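Local coordinates for methanol--corrinoid protein co-methyltransferase (Methanosarcina barkeri, PDB 2I2X) that transfers the methyl group of methanol to the cob(I)amide carried by its partner MtaC, a zinc-dependent step that feeds methanol into methanogenesis, at residues 3-8 / 385-390; 100-105 / 122-127; 375-380 / 401-406. All coordinates share one frame; numbering follows the deposited sequence.

Contact 1. Residues 3-8 / 385-390; sequences AKRYTS and DGDNIY
Gly386 meets the N-terminal run 3-8 through its backbone: its CA lies 3.2 Å from Tyr6 O, and the angle of 157° at the hydrogen identifies a CA-H...O contact. The close fit depends on the missing side chain, since a CB built on Gly386 would collide with that carbonyl oxygen. The other end of the residue is used too, Gly386 O standing 3.4 Å from Arg5 CB. Gly386 and Asp387 are the inner residues of a type I beta turn from Asp385 to Asn388, closed by the bond from Asn388 N to Asp385 O. The carboxylate of Asp387 bends back over the N-terminal run, with OD2 3.8 Å from Thr7 CG2 and OD1 3.9 Å from Arg5 CB. Asn388 is the N-cap of helix 389-409, in the helical part of the protein, its OD1 accepting from Leu391 N. Next, Ile389 lays CG2 over the centre of one face of the Arg5 guanidinium, 3.9 Å from CZ. Arg5 reaches this methyl because its chain bends at chi2 and chi3, which turns the flat group across the isoleucine. Arg5 NE and Asp387 OD1 remain 6.3 Å apart, and Arg5 NE has a weak, long ion pair with Glu259. Away from the metal and corrinoid sites, the N-terminal run is thus held to this turn by CA-H...O, oxygen-to-carbon and methyl-to-guanidinium contacts, without a salt bridge between them.

Contact 2. Residues 100-105 / 122-127; sequences EVAHAQ and LRHTIG
His124 projects from strand 122-126 toward helix 100-105, and Ala102 CB sits over one face of its ring, 4.0 Å from the centroid and 29° off the normal, a CH-pi contact. The methyl is displaced toward His124 NE2, 3.7 Å from Ala102 CB. Gln105 comes from the opposite direction to the imidazole: its NE2 lies near the ring plane, 3.2 Å from His124 CE1, with the amide turned 49° from the ring. This is a contact with a carbon; the amide nitrogen gives its hydrogen bond to Thr85 OG1 on strand 80-86. The segments pair helix 95-116 with strand 119-126, the strand that follows it, within the TIM barrel: the axes of segments 100-105 and 122-126 run nearly antiparallel, 165° between directions and 10.1 Å apart at closest approach, as expected for a helix packed outside a parallel barrel. Leu122, two residues before His124 and pointing to the same side of the strand, extends the packing. It spreads its two methyls over different parts of the helix: CD2 lies 3.8 Å from Ala102 O, whereas the Leu122 and Gln105 side chains cross at about a right angle, CD1 lying 3.9 Å from Gln105 NE2.

Contact 3. Residues 375-380 / 401-406; sequences AYRVGQ and CNIIEE
Arg377 and Glu406 form a two-pronged salt bridge, each terminal guanidinium nitrogen serving its own carboxylate oxygen. NH1 donates to Glu406 OE1 and NH2 to Glu406 OE2, both at 2.7 Å and both with an N-H...O angle of 164°. The use of NH1 and NH2 makes the grip end-on, and each oxygen falls within a few degrees of the guanidinium plane. The carboxylate does not lie flat in line with it, however: the two planes are 33° apart, so each oxygen is approached from above the carboxylate plane. The arginine reaches across because its chain is fully extended, with CG opposite the backbone N across CA-CB (chi1 177°). Its NE makes a further salt bridge to Glu399, so two acidic groups share its charge, which would be expected to favour the ionised form of both.

The bridge links two roughly antiparallel helices, 372-383 and 389-409, a helical hairpin consistent with the helix-bundle part of MtaB; the segment axes are 10.9 Å apart at closest approach.

Van der Waals contacts lie beside the charges. Ile403 slides past Arg377 in the opposite direction and puts CG1 over one face of the guanidinium, toward its rim, 3.5 Å from Arg377 NE. The end of the same isoleucine continues to the neighbouring residue on the helix, CD1 meeting Val378 CG2 at 3.6 Å. A leucine in place of Arg377 would probably leave Glu406 and Glu399 without their shared positive partner, and would strip Ile403 CG1 of the flat group it packs against. Asn402 adds a smaller contact, with CB 3.7 Å from Arg377 NH2. Val378 also touches Ile275 of helix 273-280.

How the contacts relate
Contacts 1 and 3 share helix 389-409: contact 1 uses its N-terminal start and the turn before it, contact 3 a later section. Their centres are 18 Å apart and their nearest atoms about 6 Å, and their segments alternate along the chain. Contact 2 belongs to the barrel, on the opposite side of the chain's centre from contact 3, with centres 38 Å apart; contact 1 is 33 Å from it, centre to centre. Contact 2 lies nearest the active site: the side chain of His124 is about 11 Å from that of the zinc ligand Glu164 and about 11 Å from a bound corrinoid. Contacts 1 and 3 lie away from these sites.

Contact 1. Residues 3-8 / 385-390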
ATOM      1  N   ALA A   3     -28.328  19.719  19.650  1.00 35.31           N
ATOM      2  CA  ALA A   3     -29.159  20.947  19.457  1.00 34.98           C
ATOM      3  C   ALA A   3     -30.501  20.588  18.792  1.00 34.23           C
ATOM      4  O   ALA A   3     -31.521  20.549  19.473  1.00 34.85           O
ATOM      5  CB  ALA A   3     -28.391  22.026  18.651  1.00 35.18           C
ATOM      6  N   LYS A   4     -30.506  20.297  17.491  1.00 32.74           N
ATOM      7  CA  LYS A   4     -31.778  20.037  16.782  1.00 31.30           C
ATOM      8  C   LYS A   4     -31.910  18.577  16.322  1.00 28.94           C
ATOM      9  O   LYS A   4     -31.311  18.171  15.332  1.00 29.04           O
ATOM     10  CB  LYS A   4     -31.966  21.038  15.619  1.00 31.80           C
ATOM     11  CG  LYS A   4     -33.302  20.924  14.844  1.00 34.13           C
ATOM     12  CD  LYS A   4     -34.523  21.190  15.736  1.00 39.70           C
ATOM     13  CE  LYS A   4     -35.851  21.031  14.958  1.00 42.51           C
ATOM     14  NZ  LYS A   4     -36.201  19.601  14.631  1.00 42.97           N
ATOM     15  N   ARG A   5     -32.713  17.799  17.029  1.00 26.44           N
ATOM     16  CA  ARG A   5     -32.636  16.337  16.924  1.00 24.19           C
ATOM     17  C   ARG A   5     -33.403  15.718  15.760  1.00 21.81           C
ATOM     18  O   ARG A   5     -34.412  16.250  15.347  1.00 21.69           O
ATOM     19  CB  ARG A   5     -32.987  15.693  18.261  1.00 24.24           C
ATOM     20  CG  ARG A   5     -32.434  16.513  19.406  1.00 25.93           C
ATOM     21  CD  ARG A   5     -31.819  15.688  20.493  1.00 26.72           C
ATOM     22  NE  ARG A   5     -30.390  15.607  20.296  1.00 27.93           N
ATOM     23  CZ  ARG A   5     -29.454  15.923  21.189  1.00 28.87           C
ATOM     24  NH1 ARG A   5     -29.755  16.356  22.411  1.00 25.36           N
ATOM     25  NH2 ARG A   5     -28.180  15.776  20.840  1.00 30.64           N
ATOM     26  N   TYR A   6     -32.903  14.600  15.231  1.00 19.12           N
ATOM     27  CA  TYR A   6     -33.537  13.940  14.091  1.00 17.27           C
ATOM     28  C   TYR A   6     -34.656  13.038  14.542  1.00 16.55           C
ATOM     29  O   TYR A   6     -34.467  12.206  15.413  1.00 15.90           O
ATOM     30  CB  TYR A   6     -32.516  13.141  13.245  1.00 16.36           C
ATOM     31  CG  TYR A   6     -31.738  14.011  12.306  1.00 14.84           C
ATOM     32  CD1 TYR A   6     -32.144  14.194  10.986  1.00 12.85           C
ATOM     33  CD2 TYR A   6     -30.597  14.689  12.744  1.00 15.79           C
ATOM     34  CE1 TYR A   6     -31.424  15.040  10.122  1.00 11.53           C
ATOM     35  CE2 TYR A   6     -29.870  15.526  11.894  1.00 14.29           C
ATOM     36  CZ  TYR A   6     -30.302  15.697  10.591  1.00 12.48           C
ATOM     37  OH  TYR A   6     -29.590  16.517   9.775  1.00 13.71           O
ATOM     38  N   THR A   7     -35.825  13.199  13.934  1.00 16.66           N
ATOM     39  CA  THR A   7     -36.994  12.370  14.280  1.00 16.82           C
ATOM     40  C   THR A   7     -37.604  11.811  13.021  1.00 17.11           C
ATOM     41  O   THR A   7     -38.691  11.230  13.044  1.00 17.83           O
ATOM     42  CB  THR A   7     -38.050  13.132  15.174  1.00 16.72           C
ATOM     43  OG1 THR A   7     -38.313  14.425  14.621  1.00 17.60           O
ATOM     44  CG2 THR A   7     -37.501  13.340  16.605  1.00 15.21           C
ATOM     45  N   SER A   8     -36.894  11.981  11.904  1.00 16.90           N
ATOM     46  CA  SER A   8     -37.297  11.333  10.657  1.00 16.41           C
ATOM     47  C   SER A   8     -36.065  11.031   9.821  1.00 15.68           C
ATOM     48  O   SER A   8     -34.984  11.512  10.155  1.00 15.96           O
ATOM     49  CB  SER A   8     -38.335  12.165   9.893  1.00 15.94           C
ATOM     50  OG  SER A   8     -37.878  13.482   9.756  1.00 17.26           O
ATOM     51  N   ASP A 385     -37.242   7.585  18.475  1.00 12.34           N
ATOM     52  CA  ASP A 385     -37.090   8.227  19.802  1.00 12.25           C
ATOM     53  C   ASP A 385     -35.996   9.306  19.773  1.00 12.26           C
ATOM     54  O   ASP A 385     -35.293   9.547  20.751  1.00 11.69           O
ATOM     55  CB  ASP A 385     -36.849   7.185  20.919  1.00 11.98           C
ATOM     56  CG  ASP A 385     -38.128   6.392  21.283  1.00 13.30           C
ATOM     57  OD1 ASP A 385     -38.151   5.161  21.077  1.00 13.90           O
ATOM     58  OD2 ASP A 385     -39.126   6.986  21.770  1.00 14.44           O
ATOM     59  N   GLY A 386     -35.885   9.979  18.632  1.00 12.96           N
ATOM     60  CA  GLY A 386     -34.786  10.900  18.361  1.00 13.64           C
ATOM     61  C   GLY A 386     -34.507  12.004  19.352  1.00 14.67           C
ATOM     62  O   GLY A 386     -33.379  12.536  19.390  1.00 15.37           O
ATOM     63  N   ASP A 387     -35.507  12.378  20.157  1.00 15.02           N
ATOM     64  CA  ASP A 387     -35.313  13.464  21.142  1.00 15.27           C
ATOM     65  C   ASP A 387     -34.580  12.991  22.370  1.00 14.40           C
ATOM     66  O   ASP A 387     -34.001  13.784  23.072  1.00 14.87           O
ATOM     67  CB  ASP A 387     -36.635  14.117  21.539  1.00 15.71           C
ATOM     68  CG  ASP A 387     -37.291  14.841  20.380  1.00 18.41           C
ATOM     69  OD1 ASP A 387     -36.628  15.704  19.754  1.00 18.67           O
ATOM     70  OD2 ASP A 387     -38.486  14.553  20.095  1.00 23.17           O
ATOM     71  N   ASN A 388     -34.584  11.685  22.578  1.00 13.93           N
ATOM     72  CA  ASN A 388     -34.058  11.026  23.744  1.00 13.54           C
ATOM     73  C   ASN A 388     -32.726  10.303  23.426  1.00 13.91           C
ATOM     74  O   ASN A 388     -32.710   9.250  22.745  1.00 13.79           O
ATOM     75  CB  ASN A 388     -35.124  10.020  24.172  1.00 13.17           C
ATOM     76  CG  ASN A 388     -34.872   9.430  25.547  1.00 15.27           C
ATOM     77  OD1 ASN A 388     -33.783   8.916  25.827  1.00 16.49           O
ATOM     78  ND2 ASN A 388     -35.897   9.472  26.409  1.00 13.45           N
ATOM     79  N   ILE A 389     -31.615  10.839  23.930  1.00 13.37           N
ATOM     80  CA  ILE A 389     -30.294  10.307  23.565  1.00 12.50           C
ATOM     81  C   ILE A 389     -29.978   8.932  24.137  1.00 12.30           C
ATOM     82  O   ILE A 389     -29.222   8.158  23.520  1.00 12.08           O
ATOM     83  CB  ILE A 389     -29.133  11.287  23.887  1.00 12.76           C
ATOM     84  CG1 ILE A 389     -29.105  11.670  25.384  1.00 13.62           C
ATOM     85  CG2 ILE A 389     -29.218  12.523  22.986  1.00 12.94           C
ATOM     86  CD1 ILE A 389     -27.858  12.459  25.801  1.00 13.59           C
ATOM     87  N   TYR A 390     -30.511   8.624  25.317  1.00 11.64           N
ATOM     88  CA  TYR A 390     -30.329   7.288  25.872  1.00 11.23           C
ATOM     89  C   TYR A 390     -31.201   6.291  25.129  1.00 11.31           C
ATOM     90  O   TYR A 390     -30.729   5.275  24.617  1.00 11.80           O
ATOM     91  CB  TYR A 390     -30.708   7.290  27.346  1.00 11.94           C
ATOM     92  CG  TYR A 390     -31.061   5.945  27.943  1.00 10.73           C
ATOM     93  CD1 TYR A 390     -30.085   4.994  28.175  1.00  8.93           C
ATOM     94  CD2 TYR A 390     -32.371   5.643  28.301  1.00 14.08           C
ATOM     95  CE1 TYR A 390     -30.382   3.773  28.728  1.00 10.03           C
ATOM     96  CE2 TYR A 390     -32.697   4.399  28.880  1.00 14.52           C
ATOM     97  CZ  TYR A 390     -31.679   3.471  29.097  1.00 13.83           C
ATOM     98  OH  TYR A 390     -31.943   2.237  29.672  1.00 12.45           O
TER

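Contact 2. Residues 100-105 / 122-127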
ATOM      1  N   GLU A 100      -0.041  26.796  10.314  1.00 15.91           N
ATOM      2  CA  GLU A 100       1.013  27.028   9.368  1.00 16.14           C
ATOM      3  C   GLU A 100       1.212  25.830   8.456  1.00 15.52           C
ATOM      4  O   GLU A 100       1.528  25.996   7.280  1.00 15.49           O
ATOM      5  CB  GLU A 100       2.305  27.416  10.077  1.00 16.43           C
ATOM      6  CG  GLU A 100       2.322  28.861  10.510  1.00 18.29           C
ATOM      7  CD  GLU A 100       3.591  29.223  11.265  1.00 22.77           C
ATOM      8  OE1 GLU A 100       4.715  29.024  10.721  1.00 24.03           O
ATOM      9  OE2 GLU A 100       3.456  29.719  12.408  1.00 24.84           O
ATOM     10  N   VAL A 101       1.003  24.631   8.980  1.00 14.61           N
ATOM     11  CA  VAL A 101       0.916  23.477   8.104  1.00 14.09           C
ATOM     12  C   VAL A 101      -0.251  23.662   7.118  1.00 13.40           C
ATOM     13  O   VAL A 101      -0.102  23.447   5.915  1.00 12.44           O
ATOM     14  CB  VAL A 101       0.784  22.159   8.888  1.00 14.55           C
ATOM     15  CG1 VAL A 101       0.509  20.990   7.935  1.00 12.80           C
ATOM     16  CG2 VAL A 101       2.033  21.908   9.740  1.00 12.88           C
ATOM     17  N   ALA A 102      -1.391  24.108   7.630  1.00 13.09           N
ATOM     18  CA  ALA A 102      -2.564  24.317   6.785  1.00 13.48           C
ATOM     19  C   ALA A 102      -2.201  25.262   5.667  1.00 13.84           C
ATOM     20  O   ALA A 102      -2.569  25.048   4.515  1.00 14.17           O
ATOM     21  CB  ALA A 102      -3.737  24.885   7.597  1.00 13.12           C
ATOM     22  N   HIS A 103      -1.454  26.304   6.007  1.00 14.10           N
ATOM     23  CA  HIS A 103      -1.151  27.339   5.034  1.00 14.46           C
ATOM     24  C   HIS A 103      -0.172  26.830   3.975  1.00 14.12           C
ATOM     25  O   HIS A 103      -0.324  27.100   2.788  1.00 14.30           O
ATOM     26  CB  HIS A 103      -0.641  28.618   5.722  1.00 14.15           C
ATOM     27  CG  HIS A 103      -0.566  29.791   4.800  1.00 15.64           C
ATOM     28  ND1 HIS A 103       0.563  30.081   4.058  1.00 16.83           N
ATOM     29  CD2 HIS A 103      -1.492  30.725   4.467  1.00 16.90           C
ATOM     30  CE1 HIS A 103       0.331  31.156   3.323  1.00 18.47           C
ATOM     31  NE2 HIS A 103      -0.910  31.561   3.546  1.00 17.37           N
ATOM     32  N   ALA A 104       0.825  26.084   4.416  1.00 13.63           N
ATOM     33  CA  ALA A 104       1.815  25.581   3.506  1.00 14.07           C
ATOM     34  C   ALA A 104       1.193  24.585   2.534  1.00 14.59           C
ATOM     35  O   ALA A 104       1.535  24.604   1.346  1.00 15.62           O
ATOM     36  CB  ALA A 104       2.955  24.957   4.269  1.00 13.83           C
ATOM     37  N   GLN A 105       0.284  23.730   3.031  1.00 14.48           N
ATOM     38  CA  GLN A 105      -0.444  22.750   2.188  1.00 13.70           C
ATOM     39  C   GLN A 105      -1.337  23.432   1.145  1.00 13.77           C
ATOM     40  O   GLN A 105      -1.247  23.119  -0.048  1.00 13.97           O
ATOM     41  CB  GLN A 105      -1.274  21.793   3.039  1.00 13.44           C
ATOM     42  CG  GLN A 105      -0.469  20.884   3.948  1.00 11.29           C
ATOM     43  CD  GLN A 105      -1.290  19.718   4.486  1.00 11.60           C
ATOM     44  OE1 GLN A 105      -1.324  18.636   3.882  1.00 12.74           O
ATOM     45  NE2 GLN A 105      -1.928  19.913   5.630  1.00  5.69           N
ATOM     46  N   LEU A 122      -9.004  20.712   1.502  1.00  6.52           N
ATOM     47  CA  LEU A 122      -8.126  20.316   2.566  1.00  7.52           C
ATOM     48  C   LEU A 122      -8.895  20.105   3.888  1.00  8.21           C
ATOM     49  O   LEU A 122      -9.621  20.962   4.350  1.00  9.32           O
ATOM     50  CB  LEU A 122      -7.009  21.351   2.714  1.00  7.22           C
ATOM     51  CG  LEU A 122      -6.055  21.142   3.893  1.00  7.01           C
ATOM     52  CD1 LEU A 122      -5.284  19.841   3.734  1.00  3.89           C
ATOM     53  CD2 LEU A 122      -5.129  22.333   4.087  1.00  5.46           C
ATOM     54  N   ARG A 123      -8.725  18.949   4.490  1.00  8.69           N
ATOM     55  CA  ARG A 123      -9.364  18.672   5.740  1.00  9.16           C
ATOM     56  C   ARG A 123      -8.300  18.602   6.797  1.00  9.91           C
ATOM     57  O   ARG A 123      -7.296  17.895   6.619  1.00 10.14           O
ATOM     58  CB  ARG A 123     -10.060  17.348   5.661  1.00  8.97           C
ATOM     59  CG  ARG A 123     -10.629  16.865   6.970  1.00  9.14           C
ATOM     60  CD  ARG A 123     -11.189  15.501   6.676  1.00  9.19           C
ATOM     61  NE  ARG A 123     -12.435  15.296   7.337  1.00  9.06           N
ATOM     62  CZ  ARG A 123     -13.479  14.683   6.813  1.00 10.10           C
ATOM     63  NH1 ARG A 123     -13.463  14.182   5.589  1.00  7.95           N
ATOM     64  NH2 ARG A 123     -14.563  14.576   7.556  1.00 13.76           N
ATOM     65  N   HIS A 124      -8.522  19.348   7.880  1.00  9.65           N
ATOM     66  CA  HIS A 124      -7.697  19.284   9.054  1.00  9.79           C
ATOM     67  C   HIS A 124      -8.527  18.699  10.158  1.00 10.09           C
ATOM     68  O   HIS A 124      -9.651  19.137  10.397  1.00 10.37           O
ATOM     69  CB  HIS A 124      -7.215  20.678   9.457  1.00  9.88           C
ATOM     70  CG  HIS A 124      -5.797  20.952   9.074  1.00 10.53           C
ATOM     71  ND1 HIS A 124      -5.282  20.634   7.830  1.00 11.47           N
ATOM     72  CD2 HIS A 124      -4.775  21.487   9.777  1.00  8.07           C
ATOM     73  CE1 HIS A 124      -4.010  20.983   7.781  1.00  9.09           C
ATOM     74  NE2 HIS A 124      -3.673  21.484   8.955  1.00  8.81           N
ATOM     75  N   THR A 125      -7.960  17.701  10.820  1.00 10.47           N
ATOM     76  CA  THR A 125      -8.562  17.027  11.952  1.00 10.23           C
ATOM     77  C   THR A 125      -7.736  17.376  13.200  1.00 10.67           C
ATOM     78  O   THR A 125      -6.630  16.836  13.417  1.00 10.07           O
ATOM     79  CB  THR A 125      -8.557  15.507  11.711  1.00 10.53           C
ATOM     80  OG1 THR A 125      -9.320  15.227  10.546  1.00 10.59           O
ATOM     81  CG2 THR A 125      -9.132  14.717  12.922  1.00 11.21           C
ATOM     82  N   ILE A 126      -8.281  18.296  14.010  1.00 11.16           N
ATOM     83  CA  ILE A 126      -7.647  18.765  15.224  1.00 10.39           C
ATOM     84  C   ILE A 126      -7.532  17.561  16.152  1.00 10.34           C
ATOM     85  O   ILE A 126      -8.361  16.650  16.108  1.00  9.48           O
ATOM     86  CB  ILE A 126      -8.490  19.933  15.817  1.00 11.60           C
ATOM     87  CG1 ILE A 126      -8.207  21.248  15.066  1.00 13.46           C
ATOM     88  CG2 ILE A 126      -8.216  20.186  17.336  1.00  9.52           C
ATOM     89  CD1 ILE A 126      -8.279  21.183  13.548  1.00 13.58           C
ATOM     90  N   GLY A 127      -6.471  17.512  16.947  1.00 10.46           N
ATOM     91  CA  GLY A 127      -6.407  16.533  18.035  1.00 12.16           C
ATOM     92  C   GLY A 127      -7.269  16.860  19.264  1.00 12.82           C
ATOM     93  O   GLY A 127      -7.336  18.012  19.700  1.00 12.26           O
TER

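Contact 3. Residues 375-380 / 401-406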
ATOM      1  N   ALA A 375     -28.282  -0.985   7.925  1.00  9.00           N
ATOM      2  CA  ALA A 375     -27.908   0.305   8.469  1.00  9.78           C
ATOM      3  C   ALA A 375     -29.142   1.241   8.523  1.00 10.06           C
ATOM      4  O   ALA A 375     -29.354   1.951   9.521  1.00 10.67           O
ATOM      5  CB  ALA A 375     -26.783   0.909   7.656  1.00  8.82           C
ATOM      6  N   TYR A 376     -29.947   1.213   7.462  1.00  9.76           N
ATOM      7  CA  TYR A 376     -31.142   2.045   7.343  1.00  9.55           C
ATOM      8  C   TYR A 376     -32.126   1.674   8.459  1.00  9.58           C
ATOM      9  O   TYR A 376     -32.705   2.543   9.112  1.00 10.06           O
ATOM     10  CB  TYR A 376     -31.797   1.855   5.961  1.00  8.66           C
ATOM     11  CG  TYR A 376     -32.994   2.739   5.728  1.00  7.40           C
ATOM     12  CD1 TYR A 376     -34.299   2.317   6.072  1.00  7.19           C
ATOM     13  CD2 TYR A 376     -32.829   4.016   5.184  1.00  4.99           C
ATOM     14  CE1 TYR A 376     -35.417   3.178   5.880  1.00  6.42           C
ATOM     15  CE2 TYR A 376     -33.913   4.872   4.967  1.00  4.54           C
ATOM     16  CZ  TYR A 376     -35.201   4.471   5.319  1.00  6.62           C
ATOM     17  OH  TYR A 376     -36.233   5.365   5.090  1.00  5.91           O
ATOM     18  N   ARG A 377     -32.302   0.378   8.665  1.00  9.34           N
ATOM     19  CA  ARG A 377     -33.201  -0.138   9.690  1.00  9.61           C
ATOM     20  C   ARG A 377     -32.755   0.356  11.084  1.00  9.95           C
ATOM     21  O   ARG A 377     -33.588   0.821  11.877  1.00 10.08           O
ATOM     22  CB  ARG A 377     -33.263  -1.664   9.602  1.00  8.92           C
ATOM     23  CG  ARG A 377     -34.106  -2.351  10.634  1.00  9.43           C
ATOM     24  CD  ARG A 377     -34.106  -3.871  10.454  1.00 11.65           C
ATOM     25  NE  ARG A 377     -34.604  -4.585  11.639  1.00 13.53           N
ATOM     26  CZ  ARG A 377     -34.778  -5.914  11.717  1.00 15.17           C
ATOM     27  NH1 ARG A 377     -34.492  -6.705  10.686  1.00 13.86           N
ATOM     28  NH2 ARG A 377     -35.225  -6.463  12.844  1.00 15.21           N
ATOM     29  N   VAL A 378     -31.451   0.299  11.358  1.00  9.71           N
ATOM     30  CA  VAL A 378     -30.923   0.810  12.611  1.00 10.02           C
ATOM     31  C   VAL A 378     -31.170   2.296  12.676  1.00 10.33           C
ATOM     32  O   VAL A 378     -31.574   2.798  13.699  1.00 10.20           O
ATOM     33  CB  VAL A 378     -29.435   0.500  12.799  1.00 10.46           C
ATOM     34  CG1 VAL A 378     -28.858   1.276  13.999  1.00  9.51           C
ATOM     35  CG2 VAL A 378     -29.224  -1.006  12.966  1.00  9.89           C
ATOM     36  N   GLY A 379     -30.978   2.980  11.552  1.00 11.48           N
ATOM     37  CA  GLY A 379     -31.446   4.360  11.376  1.00 11.64           C
ATOM     38  C   GLY A 379     -32.882   4.612  11.862  1.00 12.12           C
ATOM     39  O   GLY A 379     -33.117   5.593  12.595  1.00 12.41           O
ATOM     40  N   GLN A 380     -33.828   3.750  11.460  1.00 11.71           N
ATOM     41  CA  GLN A 380     -35.255   3.927  11.800  1.00 11.99           C
ATOM     42  C   GLN A 380     -35.501   3.773  13.313  1.00 12.06           C
ATOM     43  O   GLN A 380     -36.392   4.427  13.890  1.00 11.75           O
ATOM     44  CB  GLN A 380     -36.159   2.935  11.051  1.00 11.48           C
ATOM     45  CG  GLN A 380     -36.385   3.239   9.589  1.00 11.35           C
ATOM     46  CD  GLN A 380     -37.006   2.066   8.824  1.00 11.01           C
ATOM     47  OE1 GLN A 380     -36.554   0.917   8.930  1.00  9.96           O
ATOM     48  NE2 GLN A 380     -38.030   2.356   8.032  1.00  8.75           N
ATOM     49  N   CYS A 401     -29.119  -6.268  17.680  1.00 10.06           N
ATOM     50  CA  CYS A 401     -29.307  -7.661  18.140  1.00 10.33           C
ATOM     51  C   CYS A 401     -30.350  -8.402  17.314  1.00 10.69           C
ATOM     52  O   CYS A 401     -30.107  -9.560  16.893  1.00 11.23           O
ATOM     53  CB  CYS A 401     -29.677  -7.734  19.627  1.00  9.52           C
ATOM     54  SG  CYS A 401     -28.371  -7.167  20.759  1.00 10.38           S
ATOM     55  N   ASN A 402     -31.488  -7.742  17.063  1.00 10.18           N
ATOM     56  CA  ASN A 402     -32.531  -8.315  16.205  1.00 10.57           C
ATOM     57  C   ASN A 402     -32.016  -8.626  14.815  1.00 10.48           C
ATOM     58  O   ASN A 402     -32.256  -9.717  14.282  1.00 10.09           O
ATOM     59  CB  ASN A 402     -33.746  -7.393  16.113  1.00 10.48           C
ATOM     60  CG  ASN A 402     -34.477  -7.253  17.452  1.00 12.52           C
ATOM     61  OD1 ASN A 402     -34.403  -8.141  18.326  1.00 11.84           O
ATOM     62  ND2 ASN A 402     -35.185  -6.135  17.615  1.00 11.83           N
ATOM     63  N   ILE A 403     -31.289  -7.663  14.251  1.00 10.40           N
ATOM     64  CA  ILE A 403     -30.748  -7.791  12.920  1.00 10.44           C
ATOM     65  C   ILE A 403     -29.788  -8.963  12.802  1.00 10.52           C
ATOM     66  O   ILE A 403     -29.965  -9.791  11.907  1.00  9.84           O
ATOM     67  CB  ILE A 403     -30.116  -6.476  12.420  1.00 10.76           C
ATOM     68  CG1 ILE A 403     -31.243  -5.483  12.121  1.00  9.64           C
ATOM     69  CG2 ILE A 403     -29.251  -6.753  11.158  1.00  8.96           C
ATOM     70  CD1 ILE A 403     -30.819  -4.069  12.082  1.00 11.34           C
ATOM     71  N   ILE A 404     -28.815  -9.055  13.716  1.00 11.14           N
ATOM     72  CA  ILE A 404     -27.837 -10.164  13.698  1.00 12.05           C
ATOM     73  C   ILE A 404     -28.557 -11.509  13.882  1.00 13.14           C
ATOM     74  O   ILE A 404     -28.221 -12.492  13.231  1.00 14.01           O
ATOM     75  CB  ILE A 404     -26.718 -10.004  14.782  1.00 11.91           C
ATOM     76  CG1 ILE A 404     -25.951  -8.684  14.655  1.00 11.46           C
ATOM     77  CG2 ILE A 404     -25.769 -11.223  14.802  1.00 12.35           C
ATOM     78  CD1 ILE A 404     -25.425  -8.378  13.243  1.00 10.41           C
ATOM     79  N   GLU A 405     -29.560 -11.542  14.749  1.00 13.94           N
ATOM     80  CA  GLU A 405     -30.338 -12.753  14.987  1.00 15.52           C
ATOM     81  C   GLU A 405     -31.048 -13.225  13.736  1.00 15.55           C
ATOM     82  O   GLU A 405     -31.055 -14.432  13.449  1.00 15.62           O
ATOM     83  CB  GLU A 405     -31.369 -12.553  16.123  1.00 15.58           C
ATOM     84  CG  GLU A 405     -30.857 -12.940  17.476  1.00 18.17           C
ATOM     85  CD  GLU A 405     -31.689 -12.414  18.674  1.00 24.85           C
ATOM     86  OE1 GLU A 405     -31.124 -12.397  19.787  1.00 29.69           O
ATOM     87  OE2 GLU A 405     -32.869 -12.026  18.551  1.00 26.07           O
ATOM     88  N   GLU A 406     -31.661 -12.293  13.003  1.00 15.54           N
ATOM     89  CA  GLU A 406     -32.354 -12.671  11.774  1.00 16.35           C
ATOM     90  C   GLU A 406     -31.310 -13.179  10.790  1.00 16.37           C
ATOM     91  O   GLU A 406     -31.514 -14.207  10.137  1.00 17.03           O
ATOM     92  CB  GLU A 406     -33.159 -11.512  11.177  1.00 16.13           C
ATOM     93  CG  GLU A 406     -34.369 -11.131  12.013  1.00 18.70           C
ATOM     94  CD  GLU A 406     -34.965  -9.773  11.618  1.00 22.62           C
ATOM     95  OE1 GLU A 406     -34.828  -9.366  10.418  1.00 23.86           O
ATOM     96  OE2 GLU A 406     -35.572  -9.126  12.509  1.00 20.88           O
TER